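Long-range contacts in putative creatinine amidohydrolase (Bacteroides fragilis, PDB 3LUB), which probably hydrolyses carbon-nitrogen bonds of linear amides with a pair of zinc ions, as a member of the creatininase superfamily: residues E32-D43 and H163-M172; H77-P85 and W204-A212. All coordinates share one frame; numbering follows the deposited sequence.

Contact 1 of 2, residues E32-D43 and H163-M172; sequences EPHNLHLPYLTD and HAGESETSVM. With ZN (zinc ion), chain B; ZN (zinc ion), chain C.
His163 and His34 meet as an oblique pair of rings, centroids 4.2 Å apart, CE1 of His163 over the rim of one face of His34. Followed outward, His34 CB rests against Ala164 CB at 3.7 Å; CG and CE1 lie against His163 CE1. Thr42 CB sits across the opposite face. ND1 donates to Glu32 O from above the carbonyl plane; with the zinc on NE2 this holds the ring's rotation. CD2 passes Glu168 OE1 in the ring plane, and NE2 binds the chain B zinc ion at 2.2 Å. This is the dinuclear zinc centre of the creatininase superfamily: Asp43 bridges, OD1 to the chain B zinc and OD2 to the chain C zinc. Glu168 OE2 completes the protein ligands of the first, while OE1 accepts from Ala164 N, steadying the carboxylate. Glu32 OE1 and His120 hold the second, with Glu32 OE2 hydrogen-bonded to Gln81 NE2. Water 2 lies between the metals, 2.9 Å from His163 ND1. His163 NE2 donates to a lone pair of Pro33 O (2.9 Å, 163°). On helix 166-175, Thr169 OG1 accepts from His37 NE2. Leu38 CD2 slides past Met172 CB, and bends at chi2 and chi3 bring the selenomethionine CE to Thr42 CA.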
# COMPACT_ATOMS: atom_id res chain seq x y z
N GLU F 32 -23.36 -9.98 7.79
CA GLU F 32 -23.28 -11.41 7.55
C GLU F 32 -24.61 -12.08 7.80
O GLU F 32 -25.18 -11.93 8.87
CB GLU F 32 -22.24 -12.04 8.49
CG GLU F 32 -21.92 -13.50 8.21
CD GLU F 32 -21.06 -14.14 9.28
OE1 GLU F 32 -21.12 -13.66 10.44
OE2 GLU F 32 -20.34 -15.13 8.98
N PRO F 33 -25.11 -12.85 6.82
CA PRO F 33 -26.32 -13.63 7.06
C PRO F 33 -26.11 -14.64 8.22
O PRO F 33 -25.04 -15.23 8.34
CB PRO F 33 -26.53 -14.37 5.75
CG PRO F 33 -25.66 -13.70 4.74
CD PRO F 33 -24.58 -13.03 5.47
N HIS F 34 -27.15 -14.78 9.05
CA HIS F 34 -27.17 -15.64 10.22
C HIS F 34 -28.36 -16.57 10.18
O HIS F 34 -29.40 -16.26 10.75
CB HIS F 34 -27.25 -14.76 11.47
CG HIS F 34 -25.91 -14.29 11.92
ND1 HIS F 34 -25.17 -13.35 11.22
CD2 HIS F 34 -25.14 -14.69 12.95
CE1 HIS F 34 -24.02 -13.16 11.85
NE2 HIS F 34 -23.98 -13.96 12.90
N ASN F 35 -28.23 -17.70 9.49
CA ASN F 35 -29.38 -18.53 9.19
C ASN F 35 -30.43 -17.63 8.51
O ASN F 35 -30.07 -16.61 7.93
CB ASN F 35 -29.88 -19.15 10.50
CG ASN F 35 -30.77 -20.37 10.30
OD1 ASN F 35 -31.75 -20.32 9.56
ND2 ASN F 35 -30.45 -21.46 11.01
N LEU F 36 -31.72 -17.95 8.62
CA LEU F 36 -32.75 -17.13 8.02
C LEU F 36 -33.34 -16.17 9.00
O LEU F 36 -34.05 -15.26 8.59
CB LEU F 36 -33.86 -18.02 7.43
CG LEU F 36 -33.46 -19.10 6.40
CD1 LEU F 36 -34.62 -20.06 6.18
CD2 LEU F 36 -33.02 -18.48 5.07
N HIS F 37 -33.05 -16.31 10.28
CA HIS F 37 -33.87 -15.68 11.32
C HIS F 37 -33.17 -14.59 12.13
O HIS F 37 -33.85 -13.77 12.78
CB HIS F 37 -34.40 -16.74 12.28
CG HIS F 37 -33.33 -17.41 13.08
ND1 HIS F 37 -32.25 -18.04 12.50
CD2 HIS F 37 -33.18 -17.54 14.42
CE1 HIS F 37 -31.47 -18.52 13.45
NE2 HIS F 37 -32.01 -18.23 14.63
N LEU F 38 -31.83 -14.54 12.10
CA LEU F 38 -31.13 -13.53 12.89
C LEU F 38 -30.70 -12.36 12.01
O LEU F 38 -30.52 -12.53 10.80
CB LEU F 38 -29.94 -14.13 13.59
CG LEU F 38 -30.21 -14.99 14.82
CD1 LEU F 38 -28.94 -15.85 15.09
CD2 LEU F 38 -30.64 -14.11 15.99
N PRO F 39 -30.52 -11.19 12.62
CA PRO F 39 -30.08 -10.02 11.89
C PRO F 39 -28.69 -10.14 11.25
O PRO F 39 -27.76 -10.75 11.84
CB PRO F 39 -30.07 -8.91 12.94
CG PRO F 39 -30.57 -9.49 14.19
CD PRO F 39 -30.75 -10.92 14.06
N TYR F 40 -28.57 -9.52 10.07
CA TYR F 40 -27.28 -9.30 9.39
C TYR F 40 -26.22 -8.68 10.28
O TYR F 40 -25.04 -8.96 10.11
CB TYR F 40 -27.44 -8.41 8.15
CG TYR F 40 -27.84 -9.16 6.90
CD1 TYR F 40 -29.15 -9.48 6.66
CD2 TYR F 40 -26.89 -9.52 5.94
CE1 TYR F 40 -29.51 -10.16 5.49
CE2 TYR F 40 -27.25 -10.20 4.80
CZ TYR F 40 -28.55 -10.52 4.57
OH TYR F 40 -28.93 -11.18 3.40
N LEU F 41 -26.64 -7.87 11.24
CA LEU F 41 -25.70 -7.21 12.17
C LEU F 41 -25.57 -7.85 13.53
O LEU F 41 -25.05 -7.23 14.43
CB LEU F 41 -26.07 -5.73 12.32
CG LEU F 41 -25.85 -4.83 11.09
CD1 LEU F 41 -26.18 -3.39 11.45
CD2 LEU F 41 -24.39 -4.88 10.66
N THR F 42 -26.00 -9.10 13.68
CA THR F 42 -25.84 -9.89 14.94
C THR F 42 -24.46 -9.77 15.56
O THR F 42 -24.33 -9.58 16.75
CB THR F 42 -26.18 -11.39 14.70
OG1 THR F 42 -27.55 -11.53 14.25
CG2 THR F 42 -25.93 -12.27 15.96
N ASP F 43 -23.41 -9.85 14.75
CA ASP F 43 -22.03 -9.82 15.28
C ASP F 43 -21.56 -8.46 15.75
O ASP F 43 -20.54 -8.37 16.41
CB ASP F 43 -21.02 -10.37 14.25
CG ASP F 43 -21.23 -11.83 13.96
OD1 ASP F 43 -22.04 -12.50 14.66
OD2 ASP F 43 -20.57 -12.31 13.02
N HIS F 163 -22.53 -21.01 14.26
CA HIS F 163 -22.95 -19.77 13.62
C HIS F 163 -24.47 -19.66 13.57
O HIS F 163 -25.12 -20.50 12.96
CB HIS F 163 -22.35 -19.67 12.22
CG HIS F 163 -22.76 -18.45 11.49
ND1 HIS F 163 -22.32 -17.19 11.84
CD2 HIS F 163 -23.57 -18.27 10.42
CE1 HIS F 163 -22.85 -16.30 11.03
NE2 HIS F 163 -23.61 -16.93 10.16
N ALA F 164 -25.03 -18.62 14.20
CA ALA F 164 -26.48 -18.39 14.18
C ALA F 164 -27.23 -19.57 14.83
O ALA F 164 -28.34 -19.90 14.44
CB ALA F 164 -26.99 -18.19 12.73
N GLY F 165 -26.60 -20.20 15.80
CA GLY F 165 -27.09 -21.42 16.41
C GLY F 165 -27.83 -21.09 17.66
O GLY F 165 -28.40 -20.01 17.77
N GLU F 166 -27.82 -22.00 18.62
CA GLU F 166 -28.66 -21.87 19.79
C GLU F 166 -28.19 -20.74 20.66
O GLU F 166 -29.01 -19.98 21.14
CB GLU F 166 -28.72 -23.18 20.60
CG GLU F 166 -29.85 -23.20 21.65
CD GLU F 166 -29.89 -24.50 22.44
OE1 GLU F 166 -29.81 -25.57 21.82
OE2 GLU F 166 -30.01 -24.44 23.68
N SER F 167 -26.89 -20.63 20.86
CA SER F 167 -26.32 -19.62 21.72
C SER F 167 -26.50 -18.19 21.19
O SER F 167 -26.89 -17.28 21.96
CB SER F 167 -24.82 -19.91 21.92
OG SER F 167 -24.17 -20.12 20.67
N GLU F 168 -26.15 -17.96 19.92
CA GLU F 168 -26.32 -16.63 19.34
C GLU F 168 -27.80 -16.27 19.29
O GLU F 168 -28.17 -15.11 19.51
CB GLU F 168 -25.72 -16.54 17.93
CG GLU F 168 -24.32 -15.95 17.88
CD GLU F 168 -23.82 -15.61 16.48
OE1 GLU F 168 -24.20 -16.31 15.52
OE2 GLU F 168 -22.99 -14.66 16.37
N THR F 169 -28.65 -17.23 18.95
CA THR F 169 -30.09 -16.96 18.89
C THR F 169 -30.63 -16.61 20.27
O THR F 169 -31.39 -15.67 20.40
CB THR F 169 -30.91 -18.11 18.30
OG1 THR F 169 -30.38 -18.45 17.01
CG2 THR F 169 -32.34 -17.70 18.15
N SER F 170 -30.22 -17.35 21.30
CA SER F 170 -30.69 -17.12 22.66
C SER F 170 -30.31 -15.75 23.13
O SER F 170 -31.12 -15.06 23.73
CB SER F 170 -30.16 -18.17 23.67
OG SER F 170 -30.67 -19.46 23.40
N VAL F 171 -29.06 -15.36 22.90
CA VAL F 171 -28.56 -14.09 23.40
C VAL F 171 -29.26 -12.93 22.65
O VAL F 171 -29.58 -11.93 23.25
CB VAL F 171 -27.03 -13.99 23.31
CG1 VAL F 171 -26.54 -12.62 23.84
CG2 VAL F 171 -26.36 -15.18 24.09
N MSE F 172 -29.56 -13.11 21.36
CA MSE F 172 -30.34 -12.10 20.61
C MSE F 172 -31.76 -12.03 21.18
O MSE F 172 -32.31 -10.95 21.32
CB MSE F 172 -30.42 -12.43 19.11
CG MSE F 172 -31.06 -11.34 18.27
SE MSE F 172 -30.09 -9.59 18.39
CE MSE F 172 -28.40 -10.00 17.43
ZN ZN B . -22.60 -14.32 14.54
ZN ZN C . -19.97 -14.16 12.31
O HOH W 1 -28.06 -21.75 12.40
O HOH W 2 -21.10 -15.63 13.94

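Contact 2 of 2, residues H77-P85 and W204-A212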
# COMPACT_ATOMS: atom_id res chain seq x y z
N HIS F 77 -14.68 -12.84 6.01
CA HIS F 77 -15.61 -13.94 5.70
C HIS F 77 -15.02 -15.04 4.84
O HIS F 77 -13.90 -14.92 4.34
CB HIS F 77 -16.87 -13.36 5.06
CG HIS F 77 -17.63 -12.53 6.02
ND1 HIS F 77 -18.19 -13.08 7.15
CD2 HIS F 77 -17.79 -11.20 6.13
CE1 HIS F 77 -18.74 -12.12 7.87
NE2 HIS F 77 -18.51 -10.97 7.28
N ASN F 78 -15.79 -16.14 4.72
CA ASN F 78 -15.29 -17.35 4.10
C ASN F 78 -15.72 -17.48 2.66
O ASN F 78 -16.67 -16.83 2.22
CB ASN F 78 -15.79 -18.60 4.86
CG ASN F 78 -15.04 -18.86 6.12
OD1 ASN F 78 -14.50 -17.95 6.73
ND2 ASN F 78 -15.04 -20.11 6.56
N PRO F 79 -15.07 -18.41 1.95
CA PRO F 79 -15.56 -18.76 0.63
C PRO F 79 -17.03 -19.20 0.65
O PRO F 79 -17.47 -19.92 1.55
CB PRO F 79 -14.64 -19.91 0.21
CG PRO F 79 -13.40 -19.73 1.03
CD PRO F 79 -13.88 -19.20 2.33
N GLY F 80 -17.78 -18.74 -0.34
CA GLY F 80 -19.21 -19.00 -0.42
C GLY F 80 -20.09 -17.99 0.31
O GLY F 80 -21.29 -17.96 0.04
N GLN F 81 -19.54 -17.22 1.24
CA GLN F 81 -20.33 -16.22 1.97
C GLN F 81 -20.46 -14.90 1.23
O GLN F 81 -21.45 -14.20 1.40
CB GLN F 81 -19.74 -15.88 3.34
CG GLN F 81 -19.87 -16.98 4.41
CD GLN F 81 -19.49 -16.47 5.79
OE1 GLN F 81 -18.32 -16.24 6.10
NE2 GLN F 81 -20.50 -16.28 6.63
N ARG F 82 -19.43 -14.53 0.48
CA ARG F 82 -19.42 -13.25 -0.21
C ARG F 82 -20.56 -13.16 -1.25
O ARG F 82 -21.12 -12.09 -1.47
CB ARG F 82 -18.04 -13.07 -0.84
CG ARG F 82 -17.71 -11.69 -1.36
CD ARG F 82 -16.28 -11.62 -1.91
NE ARG F 82 -15.99 -12.60 -2.97
CZ ARG F 82 -15.03 -12.45 -3.91
NH1 ARG F 82 -14.26 -11.37 -3.96
NH2 ARG F 82 -14.85 -13.39 -4.83
N GLU F 83 -20.91 -14.28 -1.87
CA GLU F 83 -21.99 -14.36 -2.83
C GLU F 83 -23.39 -14.28 -2.19
O GLU F 83 -24.38 -14.08 -2.90
CB GLU F 83 -21.87 -15.65 -3.65
CG GLU F 83 -22.24 -16.94 -2.90
CD GLU F 83 -21.69 -18.21 -3.55
OE1 GLU F 83 -20.49 -18.53 -3.32
OE2 GLU F 83 -22.45 -18.90 -4.27
N LEU F 84 -23.50 -14.41 -0.87
CA LEU F 84 -24.80 -14.25 -0.23
C LEU F 84 -25.13 -12.75 -0.18
O LEU F 84 -24.27 -11.95 0.19
CB LEU F 84 -24.83 -14.88 1.16
CG LEU F 84 -24.66 -16.39 1.32
CD1 LEU F 84 -24.43 -16.77 2.81
CD2 LEU F 84 -25.81 -17.23 0.71
N PRO F 85 -26.37 -12.37 -0.51
CA PRO F 85 -26.70 -10.97 -0.65
C PRO F 85 -26.45 -10.16 0.61
O PRO F 85 -26.86 -10.56 1.71
CB PRO F 85 -28.19 -10.98 -1.03
CG PRO F 85 -28.70 -12.31 -0.58
CD PRO F 85 -27.55 -13.24 -0.71
N TRP F 204 -5.81 -26.29 9.31
CA TRP F 204 -6.99 -25.44 9.16
C TRP F 204 -7.19 -24.93 7.73
O TRP F 204 -6.24 -24.39 7.12
CB TRP F 204 -6.82 -24.21 10.07
CG TRP F 204 -8.00 -23.27 9.99
CD1 TRP F 204 -9.14 -23.34 10.72
CD2 TRP F 204 -8.14 -22.14 9.13
NE1 TRP F 204 -9.99 -22.32 10.38
CE2 TRP F 204 -9.41 -21.57 9.40
CE3 TRP F 204 -7.32 -21.53 8.18
CZ2 TRP F 204 -9.87 -20.43 8.75
CZ3 TRP F 204 -7.79 -20.40 7.53
CH2 TRP F 204 -9.03 -19.85 7.82
N VAL F 205 -8.40 -25.12 7.22
CA VAL F 205 -8.90 -24.55 5.99
C VAL F 205 -10.22 -23.85 6.38
O VAL F 205 -10.89 -24.30 7.32
CB VAL F 205 -9.13 -25.67 4.89
CG1 VAL F 205 -9.94 -25.17 3.64
CG2 VAL F 205 -7.81 -26.19 4.44
N PRO F 206 -10.57 -22.74 5.71
CA PRO F 206 -11.89 -22.18 5.99
C PRO F 206 -13.03 -23.06 5.42
O PRO F 206 -12.92 -23.65 4.34
CB PRO F 206 -11.86 -20.81 5.28
CG PRO F 206 -10.86 -20.98 4.18
CD PRO F 206 -9.83 -21.94 4.71
N ARG F 207 -14.10 -23.17 6.19
CA ARG F 207 -15.34 -23.77 5.72
C ARG F 207 -15.82 -23.01 4.48
O ARG F 207 -15.81 -21.77 4.47
CB ARG F 207 -16.38 -23.65 6.84
CG ARG F 207 -17.76 -24.22 6.53
CD ARG F 207 -18.82 -23.89 7.62
NE ARG F 207 -18.48 -24.34 8.98
CZ ARG F 207 -18.72 -25.56 9.48
NH1 ARG F 207 -19.27 -26.54 8.74
NH2 ARG F 207 -18.39 -25.83 10.74
N HIS F 208 -16.24 -23.74 3.45
CA HIS F 208 -16.91 -23.14 2.31
C HIS F 208 -18.42 -23.15 2.55
O HIS F 208 -19.03 -24.21 2.64
CB HIS F 208 -16.54 -23.87 1.03
CG HIS F 208 -15.10 -23.73 0.67
ND1 HIS F 208 -14.66 -23.69 -0.64
CD2 HIS F 208 -13.99 -23.58 1.43
CE1 HIS F 208 -13.35 -23.52 -0.66
NE2 HIS F 208 -12.92 -23.45 0.59
N TRP F 209 -18.99 -21.96 2.68
CA TRP F 209 -20.39 -21.80 3.06
C TRP F 209 -21.34 -22.40 2.03
O TRP F 209 -22.34 -23.01 2.39
CB TRP F 209 -20.71 -20.33 3.31
CG TRP F 209 -21.12 -20.08 4.69
CD1 TRP F 209 -22.39 -19.86 5.12
CD2 TRP F 209 -20.30 -20.08 5.85
NE1 TRP F 209 -22.42 -19.68 6.47
CE2 TRP F 209 -21.15 -19.83 6.96
CE3 TRP F 209 -18.94 -20.26 6.08
CZ2 TRP F 209 -20.69 -19.76 8.27
CZ3 TRP F 209 -18.47 -20.19 7.38
CH2 TRP F 209 -19.35 -19.93 8.46
N ASP F 210 -20.97 -22.26 0.75
CA ASP F 210 -21.76 -22.82 -0.36
C ASP F 210 -21.84 -24.35 -0.36
O ASP F 210 -22.85 -24.92 -0.75
CB ASP F 210 -21.25 -22.31 -1.71
CG ASP F 210 -19.83 -22.73 -2.01
OD1 ASP F 210 -18.96 -22.50 -1.15
OD2 ASP F 210 -19.62 -23.31 -3.10
N LYS F 211 -20.79 -25.00 0.12
CA LYS F 211 -20.76 -26.46 0.17
C LYS F 211 -21.26 -26.98 1.49
O LYS F 211 -21.84 -28.06 1.54
CB LYS F 211 -19.34 -26.96 -0.04
CG LYS F 211 -18.65 -26.43 -1.27
CD LYS F 211 -19.26 -26.93 -2.55
CE LYS F 211 -18.45 -26.42 -3.75
NZ LYS F 211 -16.96 -26.38 -3.47
N ALA F 212 -21.01 -26.23 2.57
CA ALA F 212 -21.17 -26.70 3.95
C ALA F 212 -22.52 -26.41 4.60
O ALA F 212 -22.81 -27.02 5.62
CB ALA F 212 -20.05 -26.10 4.88
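The indole of Trp209 is sandwiched: the carboxamide of Gln81 stacks on one face, its plane turned only 19° from the ring, and Arg207 CD lies over the opposite face. NE2 of Gln81 sits above the ring centre, while CG makes a CH-pi contact with the five-membered ring, 3.6 Å from its centroid. At the indole edge, near its plane, Asn78 ND2 approaches CZ3 to 3.5 Å. A second flat group, the His208 imidazole, takes Pro79 CB squarely over its centre, 3° off the normal. The 77-85 loop, with its type I turn Gln81-Leu84, packs on the start of helix 209-212, where His208 is the N-cap and Asp210 is a calcium ligand seen in this protein, though no calcium is bound to this chain. Pro79 O accepts from the first-turn amide Trp209 N at 2.8 Å, tying the loop to the helix. Gly80 CA passes 3.6 Å from Asp210 OD1, letting the two backbones come close. Beyond the stack, Gln81 OE1 accepts from Asn78 N through a lone pair, and NE2 bonds to Glu32, a zinc ligand, so the tryptophan packs against a second-shell residue; Trp209 NE1 itself donates to Ser216 O. Arg130 of the third subunit donates to Asn78 OD1. Held on that side, the Asn78 amide points ND2 at a lone pair of Arg207 O, 2.8 Å away with 153° at the hydrogen.

Overall arrangement
Contacts 1 and 2 have centres 16 Å apart; contact 1 builds the zinc site from parts of the chain distant in sequence, and contact 2 stands behind it. Their segments alternate along the chain, 32-43, 77-85, 163-172, 204-212, so each connection spans about 120 residues and the two cross. Contact 1 lies nearer the middle of the chain, where helices 42-62 and 166-175 begin; contact 2 lies farther out, between the loop leading to helix 92-108 and helix 209-212. They touch directly: Tyr40 OH probably bonds to Pro85 O, and Pro33 CG packs on Leu84 CD1. This is consistent with second-shell support of the zinc centre by contact 2, which also faces two neighbouring subunits of the six-chain assembly.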